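Rhamnosidase B (Bacillus sp., PDB 2OKX) probably releases terminal alpha-L-rhamnose from rhamnosides by hydrolysis, as an inverting glycoside hydrolase of family 78. Local coordinates at residues Val769-Gly774 / Val783-Leu788. Sequence-based numbering, arbitrary orientation.
Sequences VAYLCG and VIEGYL
Tyr-771 lies against one side of helix 778-789 and meets Ile-784, Glu-785 and Leu-788 there. The packing is tight at the base and over one face of its ring. Ile-784 CG2 touches Tyr-771 CB at 3.6 Å, and the two side chains run past each other in opposite directions. Leu-788 CD1 sits over the ring face, 3.9 Å from the centroid of the Tyr-771 ring and 14° off its normal, a CH-pi contact. With chi1 at -173° the ring of Tyr-771 swings away from its own backbone N and out toward helix 778-789. Ala-810 and Lys-813 of helix 801-813 also touch this side chain.

The buried phenol reaches the partly exposed Glu-785, whose side of the contact is nearer solvent. Carbons still meet closely here, with Glu-785 CG 3.3 Å from Tyr-771 CE1. What sets this side apart is its polar character. Tyr-771 OH donates a hydrogen bond of 2.8 Å to Glu-785 OE1, the one such bond between the two segments. The donor comes from above the carboxylate plane, 36° out of it. Glu-785 is extended beyond CG, and its OE1 lies at the ring edge. The ring and carboxylate planes are steeply turned against each other. A leucine in place of Tyr-771 would probably leave Glu-785 without this hydroxyl partner and Leu-788 CD1 without a ring face.

The two consecutive helices are linked by a short loop. Their packing is consistent with the (alpha/alpha)6-barrel of the six-hairpin glycosidase domain.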
loop_
_atom_site.group_PDB
_atom_site.type_symbol
_atom_site.label_atom_id
_atom_site.label_comp_id
_atom_site.label_asym_id
_atom_site.label_seq_id
_atom_site.Cartn_x
_atom_site.Cartn_y
_atom_site.Cartn_z
ATOM N N VAL A 769 24.117 3.548 11.232
ATOM C CA VAL A 769 23.698 2.275 11.804
ATOM C C VAL A 769 24.730 1.739 12.795
ATOM O O VAL A 769 24.371 1.183 13.831
ATOM C CB VAL A 769 23.450 1.214 10.701
ATOM C CG1 VAL A 769 23.093 -0.120 11.331
ATOM C CG2 VAL A 769 22.323 1.676 9.784
ATOM N N ALA A 770 26.010 1.903 12.478
ATOM C CA ALA A 770 27.068 1.434 13.368
ATOM C C ALA A 770 26.973 2.184 14.697
ATOM O O ALA A 770 27.177 1.612 15.769
ATOM C CB ALA A 770 28.432 1.664 12.727
ATOM N N TYR A 771 26.649 3.469 14.612
ATOM C CA TYR A 771 26.518 4.313 15.792
ATOM C C TYR A 771 25.333 3.885 16.658
ATOM O O TYR A 771 25.465 3.735 17.874
ATOM C CB TYR A 771 26.336 5.768 15.363
ATOM C CG TYR A 771 26.361 6.761 16.503
ATOM C CD1 TYR A 771 27.562 7.112 17.122
ATOM C CD2 TYR A 771 25.187 7.354 16.959
ATOM C CE1 TYR A 771 27.590 8.033 18.170
ATOM C CE2 TYR A 771 25.203 8.273 18.002
ATOM C CZ TYR A 771 26.406 8.609 18.604
ATOM O OH TYR A 771 26.419 9.514 19.638
ATOM N N LEU A 772 24.178 3.688 16.027
ATOM C CA LEU A 772 22.965 3.289 16.737
ATOM C C LEU A 772 23.022 1.895 17.337
ATOM O O LEU A 772 22.427 1.641 18.383
ATOM C CB LEU A 772 21.750 3.354 15.807
ATOM C CG LEU A 772 21.171 4.720 15.454
ATOM C CD1 LEU A 772 20.054 4.545 14.435
ATOM C CD2 LEU A 772 20.643 5.387 16.709
ATOM N N CYS A 773 23.718 0.983 16.670
ATOM C CA CYS A 773 23.808 -0.385 17.155
ATOM C C CYS A 773 24.845 -0.572 18.260
ATOM O O CYS A 773 24.948 -1.647 18.842
ATOM C CB CYS A 773 24.092 -1.329 15.984
ATOM S SG CYS A 773 22.709 -1.429 14.811
ATOM N N GLY A 774 25.601 0.481 18.548
ATOM C CA GLY A 774 26.604 0.405 19.596
ATOM C C GLY A 774 27.815 -0.430 19.228
ATOM O O GLY A 774 28.515 -0.940 20.103
ATOM N N VAL A 783 34.554 9.394 15.905
ATOM C CA VAL A 783 34.697 9.636 14.476
ATOM C C VAL A 783 33.325 9.667 13.812
ATOM O O VAL A 783 33.033 10.561 13.017
ATOM C CB VAL A 783 35.555 8.539 13.799
ATOM C CG1 VAL A 783 35.681 8.820 12.306
ATOM C CG2 VAL A 783 36.930 8.489 14.440
ATOM N N ILE A 784 32.486 8.690 14.142
ATOM C CA ILE A 784 31.145 8.622 13.568
ATOM C C ILE A 784 30.354 9.880 13.922
ATOM O O ILE A 784 29.654 10.439 13.077
ATOM C CB ILE A 784 30.375 7.376 14.072
ATOM C CG1 ILE A 784 31.140 6.101 13.703
ATOM C CG2 ILE A 784 28.983 7.336 13.454
ATOM C CD1 ILE A 784 31.367 5.919 12.217
ATOM N N GLU A 785 30.476 10.331 15.167
ATOM C CA GLU A 785 29.772 11.529 15.610
ATOM C C GLU A 785 30.160 12.747 14.782
ATOM O O GLU A 785 29.348 13.650 14.571
ATOM C CB GLU A 785 30.045 11.787 17.094
ATOM C CG GLU A 785 29.426 10.736 17.999
ATOM C CD GLU A 785 29.566 11.057 19.475
ATOM O OE1 GLU A 785 28.984 10.316 20.297
ATOM O OE2 GLU A 785 30.256 12.043 19.815
ATOM N N GLY A 786 31.403 12.771 14.309
ATOM C CA GLY A 786 31.845 13.883 13.490
ATOM C C GLY A 786 31.093 13.854 12.172
ATOM O O GLY A 786 30.691 14.895 11.644
ATOM N N TYR A 787 30.903 12.651 11.641
ATOM C CA TYR A 787 30.185 12.472 10.386
ATOM C C TYR A 787 28.731 12.903 10.561
ATOM O O TYR A 787 28.145 13.516 9.669
ATOM C CB TYR A 787 30.246 11.002 9.948
ATOM C CG TYR A 787 31.636 10.514 9.583
ATOM C CD1 TYR A 787 31.921 9.150 9.522
ATOM C CD2 TYR A 787 32.664 11.414 9.292
ATOM C CE1 TYR A 787 33.196 8.691 9.184
ATOM C CE2 TYR A 787 33.943 10.966 8.952
ATOM C CZ TYR A 787 34.200 9.606 8.902
ATOM O OH TYR A 787 35.463 9.159 8.580
ATOM N N LEU A 788 28.155 12.583 11.717
ATOM C CA LEU A 788 26.773 12.945 12.008
ATOM C C LEU A 788 26.573 14.458 11.927
ATOM O O LEU A 788 25.625 14.932 11.296
ATOM C CB LEU A 788 26.369 12.443 13.401
ATOM C CG LEU A 788 26.394 10.930 13.642
ATOM C CD1 LEU A 788 25.876 10.633 15.041
ATOM C CD2 LEU A 788 25.540 10.212 12.602
#